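Local coordinates for protein nucleoporin NUP145N (Chaetomium thermophilum, PDB 5HB6) that probably serves as a structural building block of the nuclear pore complex, the part here being its S59-family autopeptidase domain, at residues 103-106 and 107-111; 51-54 and 55-59; 43-46 and 47-50; 58-62 and 63-67. The protein carries 1 engineered substitution. All coordinates share one frame; numbering follows the deposited sequence. Where two conformers were deposited one is given.

In the fold
Interactions 3, 2 and 4 run in that order along residues 43-67, the last two sharing Val58 and Ile59, whereas interaction 1 sits apart on helix 102-113, its centre about 34 Å from that of interaction 2 and on the other side of the chain's centre. Interaction 1 is a surface contact within one helix, its leucine, histidine and isoleucine touching while an arginine holds a sulfate; the other three are partly buried. Interaction 3 is an irregular loop with an Asx turn, and Ile48 there packs against Ile57 of interaction 2. Interaction 2 gathers the chain around one carbonyl oxygen and feeds it into strand 58-61, which interaction 4 pairs regularly with strand 64-67. A second sulfate sits at interaction 3.

Interaction 1: residues 103-106 and 107-111; sequences RRLE and RHIER. With SO4 (sulfate ion), chain C.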
loop_
_atom_site.group_PDB
_atom_site.type_symbol
_atom_site.label_atom_id
_atom_site.label_comp_id
_atom_site.label_asym_id
_atom_site.label_seq_id
_atom_site.Cartn_x
_atom_site.Cartn_y
_atom_site.Cartn_z
ATOM N N ARG A 103 -9.583 8.044 26.372
ATOM C CA ARG A 103 -8.187 7.782 26.704
ATOM C C ARG A 103 -7.657 6.541 25.993
ATOM O O ARG A 103 -6.509 6.529 25.531
ATOM C CB ARG A 103 -8.062 7.647 28.225
ATOM C CG ARG A 103 -8.496 8.904 28.989
ATOM C CD ARG A 103 -9.768 8.697 29.822
ATOM N NE ARG A 103 -11.001 8.749 29.026
ATOM C CZ ARG A 103 -11.823 7.722 28.797
ATOM N NH1 ARG A 103 -11.569 6.511 29.285
ATOM N NH2 ARG A 103 -12.916 7.907 28.059
ATOM N N ARG A 104 -8.472 5.487 25.891
ATOM C CA ARG A 104 -8.017 4.282 25.204
ATOM C C ARG A 104 -7.753 4.563 23.735
ATOM O O ARG A 104 -6.805 4.023 23.148
ATOM C CB ARG A 104 -9.042 3.150 25.335
ATOM C CG ARG A 104 -9.216 2.639 26.759
ATOM C CD ARG A 104 -9.761 1.212 26.774
ATOM N NE ARG A 104 -8.773 0.255 26.281
ATOM C CZ ARG A 104 -7.886 -0.396 27.035
ATOM N NH1 ARG A 104 -7.033 -1.234 26.465
ATOM N NH2 ARG A 104 -7.845 -0.230 28.352
ATOM N N LEU A 105 -8.598 5.382 23.118
ATOM C CA LEU A 105 -8.371 5.735 21.726
ATOM C C LEU A 105 -7.075 6.516 21.573
ATOM O O LEU A 105 -6.322 6.299 20.620
ATOM C CB LEU A 105 -9.558 6.527 21.208
ATOM C CG LEU A 105 -9.401 7.035 19.781
ATOM C CD1 LEU A 105 -9.122 5.903 18.791
ATOM C CD2 LEU A 105 -10.663 7.767 19.403
ATOM N N GLU A 106 -6.766 7.386 22.536
ATOM C CA GLU A 106 -5.477 8.070 22.516
ATOM C C GLU A 106 -4.320 7.081 22.595
ATOM O O GLU A 106 -3.342 7.212 21.855
ATOM C CB GLU A 106 -5.396 9.072 23.668
ATOM C CG GLU A 106 -6.404 10.206 23.593
ATOM C CD GLU A 106 -6.295 11.171 24.776
ATOM O OE1 GLU A 106 -5.514 10.891 25.718
ATOM O OE2 GLU A 106 -6.990 12.215 24.768
ATOM N N ARG A 107 -4.411 6.073 23.475
ATOM C CA ARG A 107 -3.316 5.111 23.600
ATOM C C ARG A 107 -3.203 4.240 22.354
ATOM O O ARG A 107 -2.102 3.821 21.981
ATOM C CB ARG A 107 -3.485 4.235 24.846
ATOM C CG ARG A 107 -2.474 3.085 24.897
ATOM C CD ARG A 107 -1.941 2.803 26.283
ATOM N NE ARG A 107 -0.848 1.831 26.219
ATOM C CZ ARG A 107 0.445 2.139 26.116
ATOM N NH1 ARG A 107 1.349 1.170 26.073
ATOM N NH2 ARG A 107 0.845 3.404 26.065
ATOM N N HIS A 108 -4.341 3.909 21.741
ATOM C CA HIS A 108 -4.339 3.164 20.482
ATOM C C HIS A 108 -3.509 3.890 19.440
ATOM O O HIS A 108 -2.657 3.295 18.761
ATOM C CB HIS A 108 -5.774 3.034 19.983
ATOM C CG HIS A 108 -5.899 2.489 18.594
ATOM N ND1 HIS A 108 -5.548 1.195 18.271
ATOM C CD2 HIS A 108 -6.383 3.045 17.459
ATOM C CE1 HIS A 108 -5.781 0.990 16.986
ATOM N NE2 HIS A 108 -6.291 2.095 16.469
ATOM N N ILE A 109 -3.726 5.197 19.320
ATOM C CA ILE A 109 -2.971 5.980 18.350
ATOM C C ILE A 109 -1.487 5.950 18.685
ATOM O O ILE A 109 -0.639 5.783 17.807
ATOM C CB ILE A 109 -3.527 7.412 18.267
ATOM C CG1 ILE A 109 -4.902 7.376 17.600
ATOM C CG2 ILE A 109 -2.596 8.313 17.455
ATOM C CD1 ILE A 109 -5.729 8.603 17.877
ATOM N N GLU A 110 -1.150 6.077 19.965
ATOM C CA GLU A 110 0.252 6.008 20.357
ATOM C C GLU A 110 0.861 4.641 20.051
ATOM O O GLU A 110 2.015 4.550 19.616
ATOM C CB GLU A 110 0.377 6.372 21.835
ATOM C CG GLU A 110 0.044 7.854 22.132
ATOM C CD GLU A 110 0.751 8.829 21.176
ATOM O OE1 GLU A 110 0.073 9.467 20.322
ATOM O OE2 GLU A 110 1.996 8.945 21.260
ATOM N N ARG A 111 0.092 3.569 20.211
ATOM C CA ARG A 111 0.633 2.253 19.888
ATOM C C ARG A 111 0.775 2.067 18.375
ATOM O O ARG A 111 1.722 1.412 17.913
ATOM C CB ARG A 111 -0.221 1.155 20.516
ATOM C CG ARG A 111 -0.154 1.165 22.057
ATOM C CD ARG A 111 1.271 0.985 22.592
ATOM N NE ARG A 111 1.782 -0.369 22.405
ATOM C CZ ARG A 111 3.073 -0.703 22.384
ATOM N NH1 ARG A 111 4.020 0.221 22.492
ATOM N NH2 ARG A 111 3.421 -1.978 22.244
HETATM S S SO4 C . -8.024 -0.955 22.782
HETATM O O1 SO4 C . -7.284 -0.830 21.521
HETATM O O2 SO4 C . -8.107 0.332 23.490
HETATM O O3 SO4 C . -9.366 -1.564 22.580
HETATM O O4 SO4 C . -7.344 -1.894 23.708
HETATM O O HOH W 1 -2.442 9.945 20.907
#
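Leu105 and His108 meet at a slant, one helical turn apart, with the methyl Leu105 CD1 4.2 Å from His108 CD2. Each carries CG opposite its own backbone N (chi1 176° and 171°). Both side chains also touch Pro94. Ile109, one residue further on, approaches the leucine too, its CD1 4.4 Å from Leu105 CG. These are the i to i+3 and i to i+4 spacings of an alpha helix, here helix 102-113, with Ile109 N bonded to Leu105 O at 3.1 Å. Tyr123 of strand 119-124 packs against all three side chains, edge-to-face with the imidazole, while His108 NE2 is bonded to Ser92 O. Arg104 turns the edge of its guanidinium to a sulfate, likely picked up during crystallisation, whose sulfur lies in the guanidinium plane. The grip is double: Arg104 NE reaches sulfate O2 at 2.9 Å, and Arg104 NH1 reaches sulfate O4 at 2.9 Å. Backbone N atoms of Arg95 and Gly96 also hold the ion. Elsewhere on the helix, Glu110 bends at chi2 (-48°), and a water donates to its OE1 at 2.6 Å and to Glu106 O at 3.0 Å; Glu110 OE1 is also salt-bridged to Lys113.

Interaction 2: residues 51-54 and 55-59; sequences DDLF and GTIVI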
loop_
_atom_site.group_PDB
_atom_site.type_symbol
_atom_site.label_atom_id
_atom_site.label_comp_id
_atom_site.label_asym_id
_atom_site.label_seq_id
_atom_site.Cartn_x
_atom_site.Cartn_y
_atom_site.Cartn_z
ATOM N N ASP A 51 -1.395 -7.338 -16.271
ATOM C CA ASP A 51 -2.557 -8.209 -16.260
ATOM C C ASP A 51 -2.474 -9.278 -15.185
ATOM O O ASP A 51 -3.433 -10.034 -15.001
ATOM C CB ASP A 51 -2.735 -8.875 -17.625
ATOM C CG ASP A 51 -3.483 -7.994 -18.612
ATOM O OD1 ASP A 51 -4.392 -7.241 -18.179
ATOM O OD2 ASP A 51 -3.155 -8.044 -19.813
ATOM N N ASP A 52 -1.357 -9.371 -14.473
ATOM C CA ASP A 52 -1.209 -10.345 -13.408
ATOM C C ASP A 52 -0.482 -9.673 -12.262
ATOM O O ASP A 52 0.551 -10.134 -11.773
ATOM C CB ASP A 52 -0.488 -11.599 -13.884
ATOM C CG ASP A 52 -0.614 -12.737 -12.899
ATOM O OD1 ASP A 52 -1.589 -12.721 -12.113
ATOM O OD2 ASP A 52 0.252 -13.641 -12.908
ATOM N N LEU A 53 -1.044 -8.549 -11.830
ATOM C CA LEU A 53 -0.532 -7.762 -10.722
ATOM C C LEU A 53 -1.397 -7.927 -9.483
ATOM O O LEU A 53 -0.894 -8.297 -8.409
ATOM C CB LEU A 53 -0.492 -6.288 -11.140
ATOM C CG LEU A 53 0.327 -5.322 -10.290
ATOM C CD1 LEU A 53 0.838 -4.163 -11.156
ATOM C CD2 LEU A 53 -0.507 -4.801 -9.149
ATOM N N PHE A 54 -2.700 -7.689 -9.615
ATOM C CA PHE A 54 -3.607 -7.751 -8.475
ATOM C C PHE A 54 -3.629 -9.164 -7.916
ATOM O O PHE A 54 -3.879 -10.126 -8.652
ATOM C CB PHE A 54 -5.031 -7.390 -8.916
ATOM C CG PHE A 54 -5.193 -6.013 -9.521
ATOM C CD1 PHE A 54 -4.513 -4.895 -9.036
ATOM C CD2 PHE A 54 -6.085 -5.852 -10.564
ATOM C CE1 PHE A 54 -4.726 -3.674 -9.610
ATOM C CE2 PHE A 54 -6.305 -4.626 -11.110
ATOM C CZ PHE A 54 -5.620 -3.530 -10.643
ATOM N N GLY A 55 -3.414 -9.287 -6.609
ATOM C CA GLY A 55 -3.483 -10.586 -5.976
ATOM C C GLY A 55 -2.316 -11.500 -6.255
ATOM O O GLY A 55 -2.304 -12.634 -5.758
ATOM N N THR A 56 -1.321 -11.031 -7.005
ATOM C CA THR A 56 -0.177 -11.832 -7.420
ATOM C C THR A 56 1.111 -11.119 -7.020
ATOM O O THR A 56 1.970 -11.708 -6.364
ATOM C CB THR A 56 -0.239 -12.045 -8.929
ATOM O OG1 THR A 56 -1.410 -12.812 -9.238
ATOM C CG2 THR A 56 0.974 -12.783 -9.419
ATOM N N ILE A 57 1.264 -9.870 -7.457
ATOM C CA ILE A 57 2.378 -9.019 -7.038
ATOM C C ILE A 57 2.004 -8.193 -5.809
ATOM O O ILE A 57 2.727 -8.177 -4.809
ATOM C CB ILE A 57 2.818 -8.111 -8.214
ATOM C CG1 ILE A 57 3.375 -8.947 -9.377
ATOM C CG2 ILE A 57 3.865 -7.112 -7.755
ATOM C CD1 ILE A 57 3.820 -8.130 -10.593
ATOM N N VAL A 58 0.875 -7.495 -5.882
ATOM C CA VAL A 58 0.359 -6.692 -4.782
ATOM C C VAL A 58 -0.897 -7.380 -4.275
ATOM O O VAL A 58 -1.866 -7.544 -5.024
ATOM C CB VAL A 58 0.082 -5.242 -5.212
ATOM C CG1 VAL A 58 -0.459 -4.434 -4.029
ATOM C CG2 VAL A 58 1.337 -4.605 -5.816
ATOM N N ILE A 59 -0.889 -7.760 -3.000
ATOM C CA ILE A 59 -2.015 -8.465 -2.390
ATOM C C ILE A 59 -2.572 -7.565 -1.307
ATOM O O ILE A 59 -1.848 -7.203 -0.365
ATOM C CB ILE A 59 -1.626 -9.830 -1.799
ATOM C CG1 ILE A 59 -1.083 -10.747 -2.888
ATOM C CG2 ILE A 59 -2.835 -10.497 -1.202
ATOM C CD1 ILE A 59 0.369 -10.638 -3.091
#
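The tight turn that leads into strand 58-61 is built round Leu53, whose carbonyl oxygen takes three backbone N-H groups from Thr56, Ile57 and Val58. The shortest of these bonds is Ile57 N to Leu53 O, 2.8 Å. Thr56 N reaches Leu53 O at 3.1 Å from well above the carbonyl plane, 49° out of it, and Val58 N closes the outermost ring on Leu53 O at 3.2 Å. That last bond joins the first and sixth residues, as in a pi-turn. Gly55, at positive phi, takes the chain round the bend, and its N returns a bond to Val58 O at 2.8 Å, leaving Phe54 and Val58 joined by a single backbone bridge.

Just ahead of the turn, the side chain of Asp52 crosses that of Thr56 at about a right angle. The threonine hydroxyl OG1 donates to Asp52 OD1 at 2.9 Å, coming from above the carboxylate plane, and the methyl CG2 lies 3.7 Å from Asp52 OD2. With chi1 at -64°, Thr56 puts the hydroxyl opposite its own carbonyl carbon, where it can face the acid.

On the inner side, Leu53 and Val58 run side by side, pointing the same way; in one of two modelled conformers Leu53 CD2 lies 3.8 Å from Val58 CG2. Both rest on Val29 of strand 28-31. Phe54 also touches Val29, and its ring meets that of Tyr4 in strand 4-7 with the planes at about 20°.

Interaction 3: residues 43-46 and 47-50; sequences VDLS and NINL. With SO4 (sulfate ion), chain D.
Leu45 and Ile48 press together at their methyl ends, Leu45 CD2 lying 3.6 Å from Ile48 CD1, beside an Asx turn in the loop between strands 35-39 and 58-61. Ile48 CD1 also rests 3.7 Å from Asp44 O. Leu45 packs on Ile13 of helix 10-14, as does the buried Leu50, whose CD2 stands 4.5 Å from Leu45 CD1. In the Asx turn, Asp44 OD1 takes two bonds from Ser46: the backbone N at 3.0 Å, arriving nearly in line with the C-O bond, and the hydroxyl OG at 2.6 Å, on the syn side of the carboxylate. Ser46 reaches it by tucking OG between its backbone N and carbonyl carbon (chi1 63°).

The other side is slacker. Ile48 N makes just a weak bond to Leu45 O, which Arg21 NE also donates to. Asn47 is exposed, and there a water links the two segments, accepting from Asn47 N at 3.0 Å and donating to Asp44 O. At the far end Arg14, Arg21 and Leu50 N hold a sulfate, Leu50 N pointing at sulfate O1 across 2.9 Å in an almost straight bond, 178° at the hydrogen.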
loop_
_atom_site.group_PDB
_atom_site.type_symbol
_atom_site.label_atom_id
_atom_site.label_comp_id
_atom_site.label_asym_id
_atom_site.label_seq_id
_atom_site.Cartn_x
_atom_site.Cartn_y
_atom_site.Cartn_z
ATOM N N VAL A 43 8.320 4.516 -10.368
ATOM C CA VAL A 43 8.550 3.078 -10.445
ATOM C C VAL A 43 8.694 2.639 -11.895
ATOM O O VAL A 43 8.023 3.146 -12.799
ATOM C CB VAL A 43 7.450 2.259 -9.732
ATOM C CG1 VAL A 43 7.539 2.448 -8.215
ATOM C CG2 VAL A 43 6.086 2.616 -10.239
ATOM N N ASP A 44 9.548 1.649 -12.098
ATOM C CA ASP A 44 9.801 1.092 -13.425
ATOM C C ASP A 44 8.831 -0.065 -13.628
ATOM O O ASP A 44 8.966 -1.112 -12.994
ATOM C CB ASP A 44 11.250 0.621 -13.518
ATOM C CG ASP A 44 11.620 0.093 -14.901
ATOM O OD1 ASP A 44 10.732 -0.033 -15.781
ATOM O OD2 ASP A 44 12.816 -0.205 -15.086
ATOM N N LEU A 45 7.822 0.142 -14.471
ATOM C CA LEU A 45 6.836 -0.886 -14.765
ATOM C C LEU A 45 7.063 -1.519 -16.124
ATOM O O LEU A 45 6.189 -2.242 -16.610
ATOM C CB LEU A 45 5.418 -0.314 -14.679
ATOM C CG LEU A 45 5.024 0.385 -13.373
ATOM C CD1 LEU A 45 3.582 0.846 -13.418
ATOM C CD2 LEU A 45 5.254 -0.532 -12.190
ATOM N N SER A 46 8.221 -1.270 -16.740
ATOM C CA SER A 46 8.463 -1.754 -18.096
ATOM C C SER A 46 8.485 -3.275 -18.175
ATOM O O SER A 46 8.215 -3.835 -19.244
ATOM C CB SER A 46 9.768 -1.166 -18.649
ATOM O OG SER A 46 10.897 -1.589 -17.904
ATOM N N ASN A 47 8.810 -3.960 -17.079
ATOM C CA ASN A 47 8.904 -5.416 -17.068
ATOM C C ASN A 47 8.021 -6.052 -15.995
ATOM O O ASN A 47 8.355 -7.106 -15.446
ATOM C CB ASN A 47 10.361 -5.858 -16.954
ATOM C CG ASN A 47 11.117 -5.672 -18.261
ATOM O OD1 ASN A 47 12.033 -4.854 -18.353
ATOM N ND2 ASN A 47 10.721 -6.422 -19.287
ATOM N N ILE A 48 6.875 -5.430 -15.713
ATOM C CA ILE A 48 5.857 -5.986 -14.831
ATOM C C ILE A 48 4.622 -6.295 -15.666
ATOM O O ILE A 48 4.236 -5.502 -16.533
ATOM C CB ILE A 48 5.544 -4.989 -13.700
ATOM C CG1 ILE A 48 6.739 -4.933 -12.745
ATOM C CG2 ILE A 48 4.277 -5.382 -12.962
ATOM C CD1 ILE A 48 6.699 -3.805 -11.753
ATOM N N ASN A 49 4.014 -7.455 -15.412
ATOM C CA ASN A 49 2.815 -7.891 -16.126
ATOM C C ASN A 49 1.596 -7.263 -15.470
ATOM O O ASN A 49 1.117 -7.730 -14.431
ATOM C CB ASN A 49 2.717 -9.410 -16.100
ATOM C CG ASN A 49 1.508 -9.944 -16.869
ATOM O OD1 ASN A 49 0.702 -9.181 -17.406
ATOM N ND2 ASN A 49 1.388 -11.269 -16.930
ATOM N N LEU A 50 1.083 -6.199 -16.083
ATOM C CA LEU A 50 -0.024 -5.463 -15.497
ATOM C C LEU A 50 -1.312 -6.267 -15.483
ATOM O O LEU A 50 -2.237 -5.911 -14.750
ATOM C CB LEU A 50 -0.241 -4.154 -16.248
ATOM C CG LEU A 50 0.924 -3.177 -16.251
ATOM C CD1 LEU A 50 0.664 -2.112 -17.297
ATOM C CD2 LEU A 50 1.061 -2.559 -14.884
HETATM S S SO4 D . 1.326 -5.687 -19.833
HETATM O O1 SO4 D . 2.183 -5.399 -18.679
HETATM O O2 SO4 D . 1.240 -4.488 -20.666
HETATM O O3 SO4 D . 0.012 -6.118 -19.354
HETATM O O4 SO4 D . 1.908 -6.773 -20.613
HETATM O O HOH W 2 9.855 -3.590 -14.311
#

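Interaction 4: residues 58-62 and 63-67; sequences VILEP and RSATV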
loop_
_atom_site.group_PDB
_atom_site.type_symbol
_atom_site.label_atom_id
_atom_site.label_comp_id
_atom_site.label_asym_id
_atom_site.label_seq_id
_atom_site.Cartn_x
_atom_site.Cartn_y
_atom_site.Cartn_z
ATOM N N VAL A 58 0.875 -7.495 -5.882
ATOM C CA VAL A 58 0.359 -6.692 -4.782
ATOM C C VAL A 58 -0.897 -7.380 -4.275
ATOM O O VAL A 58 -1.866 -7.544 -5.024
ATOM C CB VAL A 58 0.082 -5.242 -5.212
ATOM C CG1 VAL A 58 -0.459 -4.434 -4.029
ATOM C CG2 VAL A 58 1.337 -4.605 -5.816
ATOM N N ILE A 59 -0.889 -7.760 -3.000
ATOM C CA ILE A 59 -2.015 -8.465 -2.390
ATOM C C ILE A 59 -2.572 -7.565 -1.307
ATOM O O ILE A 59 -1.848 -7.203 -0.365
ATOM C CB ILE A 59 -1.626 -9.830 -1.799
ATOM C CG1 ILE A 59 -1.083 -10.747 -2.888
ATOM C CG2 ILE A 59 -2.835 -10.497 -1.202
ATOM C CD1 ILE A 59 0.369 -10.638 -3.091
ATOM N N LEU A 60 -3.854 -7.239 -1.428
ATOM C CA LEU A 60 -4.566 -6.405 -0.471
ATOM C C LEU A 60 -5.729 -7.205 0.088
ATOM O O LEU A 60 -6.673 -7.524 -0.624
ATOM C CB LEU A 60 -5.053 -5.125 -1.154
ATOM C CG LEU A 60 -3.923 -4.168 -1.518
ATOM C CD1 LEU A 60 -4.398 -3.044 -2.401
ATOM C CD2 LEU A 60 -3.318 -3.567 -0.267
ATOM N N GLU A 61 -5.661 -7.516 1.368
ATOM C CA GLU A 61 -6.782 -8.074 2.105
ATOM C C GLU A 61 -6.941 -7.244 3.364
ATOM O O GLU A 61 -6.026 -6.489 3.728
ATOM C CB GLU A 61 -6.551 -9.554 2.456
ATOM C CG GLU A 61 -6.408 -10.427 1.204
ATOM C CD GLU A 61 -6.141 -11.888 1.510
ATOM O OE1 GLU A 61 -5.720 -12.191 2.646
ATOM O OE2 GLU A 61 -6.351 -12.721 0.606
ATOM N N PRO A 62 -8.092 -7.312 4.035
ATOM C CA PRO A 62 -8.309 -6.407 5.167
ATOM C C PRO A 62 -7.150 -6.443 6.144
ATOM O O PRO A 62 -6.715 -7.493 6.606
ATOM C CB PRO A 62 -9.615 -6.913 5.777
ATOM C CG PRO A 62 -10.358 -7.451 4.606
ATOM C CD PRO A 62 -9.276 -8.166 3.806
ATOM N N ARG A 63 -6.597 -5.261 6.402
ATOM C CA ARG A 63 -5.522 -5.061 7.359
ATOM C C ARG A 63 -4.211 -5.693 6.922
ATOM O O ARG A 63 -3.322 -5.914 7.743
ATOM C CB ARG A 63 -5.926 -5.525 8.753
ATOM C CG ARG A 63 -7.229 -4.852 9.219
ATOM C CD ARG A 63 -7.631 -5.256 10.627
ATOM N NE ARG A 63 -6.569 -4.849 11.551
ATOM C CZ ARG A 63 -6.273 -5.459 12.687
ATOM N NH1 ARG A 63 -6.967 -6.509 13.091
ATOM N NH2 ARG A 63 -5.274 -5.038 13.417
ATOM N N SER A 64 -4.043 -5.937 5.627
ATOM C CA SER A 64 -2.894 -6.683 5.130
ATOM C C SER A 64 -2.510 -6.223 3.723
ATOM O O SER A 64 -3.237 -6.471 2.765
ATOM C CB SER A 64 -3.261 -8.157 5.123
ATOM O OG SER A 64 -2.178 -8.942 4.694
ATOM N N ALA A 65 -1.362 -5.574 3.606
ATOM C CA ALA A 65 -0.798 -5.191 2.322
ATOM C C ALA A 65 0.527 -5.918 2.160
ATOM O O ALA A 65 1.419 -5.777 2.990
ATOM C CB ALA A 65 -0.608 -3.680 2.237
ATOM N N THR A 66 0.661 -6.656 1.070
ATOM C CA THR A 66 1.837 -7.461 0.765
ATOM C C THR A 66 2.273 -7.131 -0.654
ATOM O O THR A 66 1.441 -7.025 -1.563
ATOM C CB THR A 66 1.521 -8.996 0.852
ATOM O OG1 THR A 66 1.030 -9.354 2.145
ATOM C CG2 THR A 66 2.771 -9.856 0.553
ATOM N N VAL A 67 3.571 -6.945 -0.838
ATOM C CA VAL A 67 4.140 -6.738 -2.162
ATOM C C VAL A 67 5.261 -7.752 -2.347
ATOM O O VAL A 67 6.192 -7.789 -1.539
ATOM C CB VAL A 67 4.657 -5.294 -2.324
ATOM C CG1 VAL A 67 5.207 -5.062 -3.729
ATOM C CG2 VAL A 67 3.547 -4.313 -2.032
HETATM O O HOH W 3 -1.642 -9.106 1.962
HETATM O O HOH W 4 -3.691 -11.634 4.929
#
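Ile59 and Thr66 face each other as a hydrogen-bonded pair, each supplying one donor and one acceptor. Ile59 N gives to Thr66 O at 2.8 Å in a nearly straight bond (173° at the hydrogen), and Thr66 N gives back to Ile59 O at 2.9 Å in the plane of that carbonyl. Glu61 and Ser64 repeat the pattern: Glu61 N meets Ser64 O at 3.0 Å, while Ser64 N reaches Glu61 O at 2.8 Å with a more bent geometry, 134°, and this bond also closes the turn.

Ile59 O has a second donor, a water 3.0 Å away. The same water lies 2.8 Å from Ser64 OG and 2.7 Å from Thr66 OG1, so it joins three polar groups on the face that carries Ile59, Glu61, Ser64 and Thr66.

Leu60 sits in a non-hydrogen-bonded pair with Ala65, and its backbone turns outward for partners: Tyr4 OH bonds to Leu60 N, and Arg31 NH1 to Leu60 O. On the face carrying Leu60 and Ala65 the contact is apolar, with Leu60 CD2 3.7 Å from Ala65 CB and both side chains against Val37 of strand 35-39. Pro62 and Arg63, the latter at positive phi (68°), form the corner of a type II turn, making strands 58-61 and 64-67 an antiparallel beta hairpin with a two-residue loop.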